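Local coordinates for protein probable manganase-dependent inorganic pyrophosphatase (Clostridium perfringens, PDB 3L2B) that probably hydrolyses inorganic pyrophosphate as a family II, manganese-dependent enzyme, and binds the activator diadenosine tetraphosphate through its regulatory CBS domains, at residues Ala88-Asn94 and Asn164-Thr170; Lys6-Leu12 and Val199-Val205; Ile71-Thr77 and Ser184-Tyr189. One frame throughout, in Å; residues are numbered along the deposited sequence.

Contact 1: residues Ala88-Asn94 and Asn164-Thr170; sequences AEAQNIN and NITVITT
Gln91 reaches across to Thr169 at the point where two antiparallel strands meet in a classic beta bulge. Gln91 CB stands 4.0 Å from Val167 O. CG, anti to the carbonyl carbon (chi1 -77°), starts a chain that bends at chi2 and brings CD near Thr169 OG1. Gln91 OE1 then accepts a 2.7 Å bond from Thr169 OG1, the hydroxyl coming from above the carbonyl plane, while NE2 turns back to Glu89 O in a weak bond. The bulge itself has Gln91 and Asn92 both facing Val167: Gln91 N gives Val167 O a bond of 2.9 Å, Asn92 N a weaker one. Beyond it, Asn92 ND2 donates to Ile165 O at 3.0 Å, with that oxygen in the Asn92 amide plane, and Thr166 OG1 accepts from Asn94 N at 3.0 Å. Apolar contact comes from Ile168, whose CD1 meets Ala88 CB at 4.0 Å. In the mixed DRTGG-domain sheet, strand 89-92 is the outermost strand on its side within this chain, with 166-169 between it and 143-146. Helix 154-163 packs against Gln91, Asn92 and Val167, while helix 79-85 covers Ala88, Thr166 and Ile168.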
loop_
_atom_site.group_PDB
_atom_site.type_symbol
_atom_site.label_atom_id
_atom_site.label_comp_id
_atom_site.label_asym_id
_atom_site.label_seq_id
_atom_site.Cartn_x
_atom_site.Cartn_y
_atom_site.Cartn_z
ATOM N N ALA A 88 -5.017 -18.413 1.677
ATOM C CA ALA A 88 -5.577 -19.099 2.834
ATOM C C ALA A 88 -6.542 -20.199 2.427
ATOM O O ALA A 88 -7.100 -20.200 1.355
ATOM C CB ALA A 88 -6.273 -18.107 3.720
ATOM N N GLU A 89 -6.738 -21.131 3.333
ATOM C CA GLU A 89 -7.764 -22.145 3.158
ATOM C C GLU A 89 -8.749 -21.989 4.289
ATOM O O GLU A 89 -8.367 -21.703 5.423
ATOM C CB GLU A 89 -7.150 -23.568 3.161
ATOM C CG GLU A 89 -6.246 -23.884 1.944
ATOM C CD GLU A 89 -7.003 -24.399 0.702
ATOM O OE1 GLU A 89 -7.750 -25.405 0.819
ATOM O OE2 GLU A 89 -6.824 -23.819 -0.403
ATOM N N ALA A 90 -10.013 -22.184 3.958
ATOM C CA ALA A 90 -11.091 -22.122 4.928
ATOM C C ALA A 90 -11.263 -23.474 5.578
ATOM O O ALA A 90 -11.149 -24.507 4.926
ATOM C CB ALA A 90 -12.375 -21.679 4.253
ATOM N N GLN A 91 -11.506 -23.442 6.884
ATOM C CA GLN A 91 -11.812 -24.642 7.671
ATOM C C GLN A 91 -13.281 -24.701 8.056
ATOM O O GLN A 91 -13.852 -25.763 8.260
ATOM C CB GLN A 91 -10.973 -24.681 8.950
ATOM C CG GLN A 91 -9.558 -25.104 8.713
ATOM C CD GLN A 91 -8.765 -24.032 8.065
ATOM O OE1 GLN A 91 -8.559 -22.976 8.654
ATOM N NE2 GLN A 91 -8.333 -24.269 6.838
ATOM N N ASN A 92 -13.863 -23.525 8.213
ATOM C CA ASN A 92 -15.304 -23.392 8.320
ATOM C C ASN A 92 -15.746 -22.094 7.694
ATOM O O ASN A 92 -15.014 -21.100 7.710
ATOM C CB ASN A 92 -15.749 -23.416 9.776
ATOM C CG ASN A 92 -17.249 -23.469 9.914
ATOM O OD1 ASN A 92 -17.888 -24.313 9.307
ATOM N ND2 ASN A 92 -17.814 -22.595 10.732
ATOM N N ILE A 93 -16.954 -22.130 7.151
ATOM C CA ILE A 93 -17.571 -20.966 6.543
ATOM C C ILE A 93 -19.002 -20.750 7.017
ATOM O O ILE A 93 -19.844 -21.654 6.937
ATOM C CB ILE A 93 -17.620 -21.087 5.019
ATOM C CG1 ILE A 93 -16.216 -21.329 4.450
ATOM C CG2 ILE A 93 -18.245 -19.815 4.410
ATOM C CD1 ILE A 93 -16.222 -21.625 2.948
ATOM N N ASN A 94 -19.262 -19.545 7.499
ATOM C CA ASN A 94 -20.627 -19.088 7.729
ATOM C C ASN A 94 -21.237 -18.707 6.403
ATOM O O ASN A 94 -20.988 -17.635 5.896
ATOM C CB ASN A 94 -20.657 -17.880 8.678
ATOM C CG ASN A 94 -22.073 -17.447 9.028
ATOM O OD1 ASN A 94 -23.004 -17.701 8.267
ATOM N ND2 ASN A 94 -22.242 -16.815 10.185
ATOM N N ASN A 164 -21.038 -20.792 14.079
ATOM C CA ASN A 164 -21.098 -20.223 12.729
ATOM C C ASN A 164 -20.089 -19.097 12.579
ATOM O O ASN A 164 -20.377 -18.012 12.074
ATOM C CB ASN A 164 -22.506 -19.750 12.381
ATOM C CG ASN A 164 -23.496 -20.902 12.268
ATOM O OD1 ASN A 164 -24.583 -20.851 12.823
ATOM N ND2 ASN A 164 -23.120 -21.937 11.539
ATOM N N ILE A 165 -18.892 -19.392 13.031
ATOM C CA ILE A 165 -17.761 -18.486 12.864
ATOM C C ILE A 165 -16.924 -18.974 11.712
ATOM O O ILE A 165 -16.483 -20.132 11.705
ATOM C CB ILE A 165 -16.869 -18.425 14.117
ATOM C CG1 ILE A 165 -17.722 -18.180 15.363
ATOM C CG2 ILE A 165 -15.761 -17.332 13.912
ATOM C CD1 ILE A 165 -18.554 -16.902 15.311
ATOM N N THR A 166 -16.743 -18.108 10.728
ATOM C CA THR A 166 -15.843 -18.415 9.613
ATOM C C THR A 166 -14.394 -18.438 10.089
ATOM O O THR A 166 -13.939 -17.549 10.824
ATOM C CB THR A 166 -15.966 -17.405 8.502
ATOM O OG1 THR A 166 -17.330 -17.338 8.089
ATOM C CG2 THR A 166 -15.070 -17.790 7.295
ATOM N N VAL A 167 -13.694 -19.494 9.695
ATOM C CA VAL A 167 -12.314 -19.696 10.086
ATOM C C VAL A 167 -11.467 -20.034 8.874
ATOM O O VAL A 167 -11.835 -20.869 8.077
ATOM C CB VAL A 167 -12.188 -20.853 11.046
ATOM C CG1 VAL A 167 -10.757 -20.958 11.535
ATOM C CG2 VAL A 167 -13.171 -20.698 12.186
ATOM N N ILE A 168 -10.326 -19.374 8.752
ATOM C CA ILE A 168 -9.393 -19.673 7.702
ATOM C C ILE A 168 -7.968 -19.688 8.222
ATOM O O ILE A 168 -7.680 -19.247 9.334
ATOM C CB ILE A 168 -9.506 -18.671 6.552
ATOM C CG1 ILE A 168 -8.973 -17.288 6.982
ATOM C CG2 ILE A 168 -10.962 -18.582 6.071
ATOM C CD1 ILE A 168 -9.059 -16.214 5.883
ATOM N N THR A 169 -7.088 -20.215 7.386
ATOM C CA THR A 169 -5.685 -20.367 7.728
ATOM C C THR A 169 -4.795 -19.894 6.601
ATOM O O THR A 169 -4.941 -20.313 5.455
ATOM C CB THR A 169 -5.335 -21.840 8.018
ATOM O OG1 THR A 169 -6.014 -22.260 9.206
ATOM C CG2 THR A 169 -3.815 -21.991 8.228
ATOM N N THR A 170 -3.860 -19.019 6.943
ATOM C CA THR A 170 -2.892 -18.535 5.967
ATOM C C THR A 170 -1.485 -18.995 6.322
ATOM O O THR A 170 -1.191 -19.224 7.480
ATOM C CB THR A 170 -2.881 -16.993 5.911
ATOM O OG1 THR A 170 -1.818 -16.565 5.040
ATOM C CG2 THR A 170 -2.650 -16.400 7.295
#

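Contact 2: residues Lys6-Leu12 and Val199-Val205; sequences KLKVEDL and VSTDDLV
With CG anti to the carbonyl carbon (chi1 -58°), Leu204 turns its two methyls back to the lysines of 6-12, although its CB points away. Leu204 CD1 presses on Lys6 CE at 3.4 Å, a tight carbon contact, and Leu204 CD2 lies 3.5 Å from Lys8 CG. The Lys8 side chain runs beside Leu204 in the same direction, then bends at chi3 and chi4 until Lys8 NZ donates to Lys6 O, two residues back in the same segment. The backbone brings Val9 CB to 3.3 Å from Ser200 O, and chi1 of 166° leaves CG2 of Val9 anti to the carbonyl carbon, against Val199 CG2.

The backbones are stitched by three bonds: Val205 N to Leu7 O, Val9 N to Asp203 O at 2.9 Å, and Glu10 N to Thr201 O. A single bridge pairs Lys8 with Leu204. The loop 6-12, which precedes helix 26-35 in the first CBS sequence, thus packs on the second, where strand 199-200 passes through a type I turn, Ser200 to Asp203, into helix 205-215, with Leu204 at the N-cap position. This is consistent with the paired CBS sequences of a Bateman domain; the Val199 side chain lies about 8 Å from the bound diadenosine tetraphosphate. Each side is braced internally: Asp203 OD2 takes Ser200 N from above the carboxylate plane, and Asp11 OD2 takes Lys8 N at 2.8 Å, on its anti side.

Leu12 crosses Val205 at a slant, Leu12 CD1 only 3.3 Å from Val205 CG2, and also touches Ile233 and Phe236. Val9 packs further on Val208 of helix 205-215 and Val222 of strand 219-223.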
loop_
_atom_site.group_PDB
_atom_site.type_symbol
_atom_site.label_atom_id
_atom_site.label_comp_id
_atom_site.label_asym_id
_atom_site.label_seq_id
_atom_site.Cartn_x
_atom_site.Cartn_y
_atom_site.Cartn_z
ATOM N N LYS A 6 -17.834 13.003 -40.660
ATOM C CA LYS A 6 -16.859 13.313 -39.649
ATOM C C LYS A 6 -16.370 12.073 -38.955
ATOM O O LYS A 6 -17.121 11.157 -38.657
ATOM C CB LYS A 6 -17.425 14.319 -38.635
ATOM C CG LYS A 6 -17.973 15.594 -39.292
ATOM C CD LYS A 6 -17.844 16.847 -38.417
ATOM C CE LYS A 6 -19.065 17.039 -37.548
ATOM N NZ LYS A 6 -20.339 17.076 -38.342
ATOM N N LEU A 7 -15.068 12.088 -38.745
ATOM C CA LEU A 7 -14.361 11.076 -38.005
ATOM C C LEU A 7 -14.971 10.927 -36.625
ATOM O O LEU A 7 -15.059 11.888 -35.865
ATOM C CB LEU A 7 -12.892 11.477 -37.893
ATOM C CG LEU A 7 -11.843 10.398 -38.099
ATOM C CD1 LEU A 7 -12.110 9.579 -39.345
ATOM C CD2 LEU A 7 -10.492 11.086 -38.160
ATOM N N LYS A 8 -15.414 9.708 -36.340
ATOM C CA LYS A 8 -15.862 9.295 -35.009
ATOM C C LYS A 8 -14.783 8.475 -34.254
ATOM O O LYS A 8 -13.859 7.925 -34.852
ATOM C CB LYS A 8 -17.170 8.479 -35.124
ATOM C CG LYS A 8 -18.393 9.279 -35.623
ATOM C CD LYS A 8 -19.597 8.398 -35.998
ATOM C CE LYS A 8 -19.585 7.996 -37.464
ATOM N NZ LYS A 8 -19.565 9.173 -38.431
ATOM N N VAL A 9 -14.935 8.377 -32.937
ATOM C CA VAL A 9 -14.034 7.556 -32.097
ATOM C C VAL A 9 -13.854 6.126 -32.661
ATOM O O VAL A 9 -12.760 5.568 -32.645
ATOM C CB VAL A 9 -14.498 7.492 -30.623
ATOM C CG1 VAL A 9 -13.750 6.359 -29.846
ATOM C CG2 VAL A 9 -14.325 8.831 -29.942
ATOM N N GLU A 10 -14.922 5.560 -33.202
ATOM C CA GLU A 10 -14.889 4.182 -33.747
ATOM C C GLU A 10 -13.895 4.039 -34.895
ATOM O O GLU A 10 -13.439 2.957 -35.171
ATOM C CB GLU A 10 -16.284 3.705 -34.207
ATOM C CG GLU A 10 -16.902 4.542 -35.322
ATOM C CD GLU A 10 -18.340 4.198 -35.641
ATOM O OE1 GLU A 10 -18.984 3.477 -34.857
ATOM O OE2 GLU A 10 -18.822 4.669 -36.700
ATOM N N ASP A 11 -13.562 5.148 -35.533
ATOM C CA ASP A 11 -12.613 5.163 -36.650
ATOM C C ASP A 11 -11.164 5.200 -36.178
ATOM O O ASP A 11 -10.245 5.009 -36.962
ATOM C CB ASP A 11 -12.862 6.378 -37.576
ATOM C CG ASP A 11 -14.302 6.457 -38.064
ATOM O OD1 ASP A 11 -14.864 5.394 -38.402
ATOM O OD2 ASP A 11 -14.881 7.565 -38.089
ATOM N N LEU A 12 -10.974 5.475 -34.898
ATOM C CA LEU A 12 -9.630 5.661 -34.348
ATOM C C LEU A 12 -9.054 4.342 -33.893
ATOM O O LEU A 12 -9.749 3.335 -33.760
ATOM C CB LEU A 12 -9.630 6.642 -33.172
ATOM C CG LEU A 12 -9.993 8.080 -33.525
ATOM C CD1 LEU A 12 -10.233 8.892 -32.281
ATOM C CD2 LEU A 12 -8.897 8.708 -34.348
ATOM N N VAL A 199 -15.445 8.340 -23.308
ATOM C CA VAL A 199 -15.906 8.765 -24.615
ATOM C C VAL A 199 -16.695 7.637 -25.275
ATOM O O VAL A 199 -16.527 6.463 -24.952
ATOM C CB VAL A 199 -14.740 9.226 -25.509
ATOM C CG1 VAL A 199 -13.929 10.281 -24.803
ATOM C CG2 VAL A 199 -13.856 8.077 -25.891
ATOM N N SER A 200 -17.598 8.011 -26.163
ATOM C CA SER A 200 -18.392 7.027 -26.916
ATOM C C SER A 200 -17.848 6.819 -28.323
ATOM O O SER A 200 -17.383 7.742 -28.961
ATOM C CB SER A 200 -19.873 7.443 -27.005
ATOM O OG SER A 200 -20.483 7.465 -25.724
ATOM N N THR A 201 -17.941 5.584 -28.793
ATOM C CA THR A 201 -17.569 5.230 -30.169
ATOM C C THR A 201 -18.129 6.211 -31.200
ATOM O O THR A 201 -17.487 6.527 -32.205
ATOM C CB THR A 201 -18.090 3.828 -30.557
ATOM O OG1 THR A 201 -19.451 3.713 -30.153
ATOM C CG2 THR A 201 -17.280 2.711 -29.912
ATOM N N ASP A 202 -19.346 6.685 -30.970
ATOM C CA ASP A 202 -19.977 7.552 -31.970
ATOM C C ASP A 202 -19.749 9.036 -31.693
ATOM O O ASP A 202 -20.209 9.885 -32.448
ATOM C CB ASP A 202 -21.458 7.197 -32.210
ATOM C CG ASP A 202 -22.296 7.233 -30.964
ATOM O OD1 ASP A 202 -21.749 7.437 -29.855
ATOM O OD2 ASP A 202 -23.526 7.042 -31.093
ATOM N N ASP A 203 -18.994 9.345 -30.644
ATOM C CA ASP A 203 -18.560 10.729 -30.413
ATOM C C ASP A 203 -17.665 11.172 -31.580
ATOM O O ASP A 203 -16.894 10.387 -32.119
ATOM C CB ASP A 203 -17.751 10.881 -29.107
ATOM C CG ASP A 203 -18.604 10.784 -27.844
ATOM O OD1 ASP A 203 -19.840 10.663 -27.944
ATOM O OD2 ASP A 203 -18.017 10.832 -26.735
ATOM N N LEU A 204 -17.751 12.441 -31.939
ATOM C CA LEU A 204 -16.907 12.985 -33.006
ATOM C C LEU A 204 -15.526 13.336 -32.459
ATOM O O LEU A 204 -15.387 13.824 -31.338
ATOM C CB LEU A 204 -17.590 14.181 -33.687
ATOM C CG LEU A 204 -18.970 13.827 -34.289
ATOM C CD1 LEU A 204 -19.686 15.066 -34.819
ATOM C CD2 LEU A 204 -18.852 12.764 -35.387
ATOM N N VAL A 205 -14.503 13.040 -33.249
ATOM C CA VAL A 205 -13.136 13.190 -32.785
ATOM C C VAL A 205 -12.878 14.649 -32.466
ATOM O O VAL A 205 -12.220 14.978 -31.487
ATOM C CB VAL A 205 -12.110 12.660 -33.798
ATOM C CG1 VAL A 205 -10.722 13.232 -33.512
ATOM C CG2 VAL A 205 -12.099 11.147 -33.752
#

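Contact 3: residues Ile71-Thr77 and Ser184-Tyr189; sequences ILAKSAT and SLPVDY
The Tyr189 ring carries Ser75 CB over one face, 3.8 Å from the centroid and 24° off the normal, a CH-pi contact displaced toward the CG end of the ring. Lys74 O and Ile71 CG2 approach the same ring obliquely, the methyl at 4.1 Å from Tyr189 CE2. Farther out, the phenol oxygen lies beside the Lys74 side chain, with Tyr189 OH 3.7 Å from Lys74 CB. CG of Tyr189 is anti to the backbone N (chi1 -175°), which extends the ring over the last turn of helix 71-74.

That turn ends in a Schellman motif, Ala76 having positive phi. Ser75 OG, placed between the backbone N and the carbonyl carbon (chi1 68°), bonds back to Ile71 O at 2.6 Å. The same carbonyl also receives Ser75 N, so two donors grip it. Ser75 OG in turn accepts from Thr77 OG1 at 2.7 Å, and this chain of hydroxyls meets apolar partners: Leu185 CD2 lies 3.3 Å from Ser75 OG, and Pro186 CD lies 3.2 Å from Thr77 OG1. The Thr77 side chain crosses Leu185 at about a right angle, and its CG2 rests on Ser184 O. Leu185 CD2 also meets Ile71 and Leu72, so methyls and the proline ring pack against the bonded hydroxyls.

Here two chain passages meet, probably near where the CBS and DRTGG parts join. Helix 79-85 touches Thr77 and Ser184, helix 26-35 packs on Leu185 and Val187, and Ser184 OG bonds to Ile181 O.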
loop_
_atom_site.group_PDB
_atom_site.type_symbol
_atom_site.label_atom_id
_atom_site.label_comp_id
_atom_site.label_asym_id
_atom_site.label_seq_id
_atom_site.Cartn_x
_atom_site.Cartn_y
_atom_site.Cartn_z
ATOM N N ILE A 71 -12.669 -1.153 6.922
ATOM C CA ILE A 71 -12.776 -1.161 5.430
ATOM C C ILE A 71 -13.321 -2.478 4.826
ATOM O O ILE A 71 -13.893 -2.465 3.732
ATOM C CB ILE A 71 -11.449 -0.764 4.666
ATOM C CG1 ILE A 71 -10.210 -1.455 5.243
ATOM C CG2 ILE A 71 -11.262 0.739 4.665
ATOM C CD1 ILE A 71 -10.380 -2.928 5.474
ATOM N N LEU A 72 -13.146 -3.603 5.526
ATOM C CA LEU A 72 -13.666 -4.887 5.006
ATOM C C LEU A 72 -15.201 -4.818 4.975
ATOM O O LEU A 72 -15.839 -5.299 4.039
ATOM C CB LEU A 72 -13.144 -6.114 5.781
ATOM C CG LEU A 72 -11.636 -6.417 5.669
ATOM C CD1 LEU A 72 -11.258 -7.709 6.411
ATOM C CD2 LEU A 72 -11.149 -6.518 4.222
ATOM N N ALA A 73 -15.767 -4.133 5.970
ATOM C CA ALA A 73 -17.224 -3.979 6.085
ATOM C C ALA A 73 -17.719 -3.004 5.041
ATOM O O ALA A 73 -18.661 -3.273 4.279
ATOM C CB ALA A 73 -17.617 -3.485 7.495
ATOM N N LYS A 74 -17.055 -1.859 5.008
ATOM C CA LYS A 74 -17.470 -0.773 4.117
ATOM C C LYS A 74 -17.380 -1.204 2.670
ATOM O O LYS A 74 -18.106 -0.691 1.819
ATOM C CB LYS A 74 -16.622 0.487 4.340
ATOM C CG LYS A 74 -16.940 1.245 5.640
ATOM C CD LYS A 74 -16.411 2.697 5.584
ATOM C CE LYS A 74 -17.169 3.657 6.540
ATOM N NZ LYS A 74 -17.308 3.151 7.950
ATOM N N SER A 75 -16.476 -2.140 2.387
ATOM C CA SER A 75 -16.212 -2.561 1.008
ATOM C C SER A 75 -16.905 -3.865 0.667
ATOM O O SER A 75 -16.780 -4.380 -0.440
ATOM C CB SER A 75 -14.706 -2.748 0.788
ATOM O OG SER A 75 -14.210 -3.859 1.538
ATOM N N ALA A 76 -17.582 -4.445 1.643
ATOM C CA ALA A 76 -18.147 -5.789 1.467
ATOM C C ALA A 76 -17.137 -6.769 0.870
ATOM O O ALA A 76 -17.496 -7.576 0.017
ATOM C CB ALA A 76 -19.400 -5.727 0.557
ATOM N N THR A 77 -15.879 -6.695 1.297
ATOM C CA THR A 77 -14.876 -7.625 0.766
ATOM C C THR A 77 -15.351 -9.059 0.973
ATOM O O THR A 77 -15.881 -9.426 2.032
ATOM C CB THR A 77 -13.462 -7.423 1.386
ATOM O OG1 THR A 77 -12.949 -6.144 1.006
ATOM C CG2 THR A 77 -12.474 -8.505 0.893
ATOM N N SER A 184 -6.972 -7.315 -0.617
ATOM C CA SER A 184 -8.067 -8.200 -0.907
ATOM C C SER A 184 -9.315 -7.391 -1.256
ATOM O O SER A 184 -10.288 -7.942 -1.764
ATOM C CB SER A 184 -8.310 -9.126 0.300
ATOM O OG SER A 184 -8.968 -8.395 1.276
ATOM N N LEU A 185 -9.262 -6.077 -1.019
ATOM C CA LEU A 185 -10.381 -5.174 -1.327
ATOM C C LEU A 185 -10.876 -5.285 -2.783
ATOM O O LEU A 185 -10.077 -5.307 -3.727
ATOM C CB LEU A 185 -10.011 -3.703 -1.084
ATOM C CG LEU A 185 -9.733 -3.281 0.362
ATOM C CD1 LEU A 185 -9.307 -1.812 0.451
ATOM C CD2 LEU A 185 -10.919 -3.524 1.200
ATOM N N PRO A 186 -12.200 -5.276 -2.984
ATOM C CA PRO A 186 -12.669 -5.277 -4.383
ATOM C C PRO A 186 -12.435 -3.966 -5.083
ATOM O O PRO A 186 -12.554 -2.913 -4.479
ATOM C CB PRO A 186 -14.184 -5.526 -4.254
ATOM C CG PRO A 186 -14.561 -4.957 -2.897
ATOM C CD PRO A 186 -13.293 -5.112 -2.022
ATOM N N VAL A 187 -12.111 -4.035 -6.371
ATOM C CA VAL A 187 -11.735 -2.837 -7.097
ATOM C C VAL A 187 -12.829 -1.771 -7.015
ATOM O O VAL A 187 -12.509 -0.568 -6.997
ATOM C CB VAL A 187 -11.308 -3.116 -8.574
ATOM C CG1 VAL A 187 -9.955 -3.886 -8.619
ATOM C CG2 VAL A 187 -12.370 -3.859 -9.300
ATOM N N ASP A 188 -14.103 -2.177 -6.915
ATOM C CA ASP A 188 -15.204 -1.191 -6.941
ATOM C C ASP A 188 -15.285 -0.368 -5.677
ATOM O O ASP A 188 -15.940 0.670 -5.655
ATOM C CB ASP A 188 -16.576 -1.803 -7.294
ATOM C CG ASP A 188 -17.178 -2.625 -6.164
ATOM O OD1 ASP A 188 -18.377 -2.894 -6.225
ATOM O OD2 ASP A 188 -16.451 -3.052 -5.250
ATOM N N TYR A 189 -14.587 -0.788 -4.626
ATOM C CA TYR A 189 -14.486 0.079 -3.450
ATOM C C TYR A 189 -13.485 1.195 -3.678
ATOM O O TYR A 189 -13.597 2.265 -3.106
ATOM C CB TYR A 189 -14.063 -0.684 -2.215
ATOM C CG TYR A 189 -14.056 0.164 -0.944
ATOM C CD1 TYR A 189 -15.234 0.666 -0.416
ATOM C CD2 TYR A 189 -12.869 0.453 -0.278
ATOM C CE1 TYR A 189 -15.240 1.415 0.779
ATOM C CE2 TYR A 189 -12.856 1.222 0.909
ATOM C CZ TYR A 189 -14.043 1.689 1.435
ATOM O OH TYR A 189 -14.043 2.434 2.604
#

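Overall arrangement
The three contacts are spread along an elongated chain. Contact 3 lies near its centre and is the most buried, joining the end of helix 71-74 to the start of helix 187-190 by van der Waals packing and a CH-pi contact. Contacts 1 and 2 are only partly buried and lie on opposite sides of the chain centre, their centres about 50 Å apart. Both use backbone hydrogen bonds, but contact 1 pairs strands within one sheet, whereas contact 2 ties a loop to a turn with a single bridge. Contact 1 adds side-chain amide and hydroxyl bonds; contact 2 adds aliphatic packing. Segments 184-189 and 199-205 follow closely in the chain, linking contacts 3 and 2.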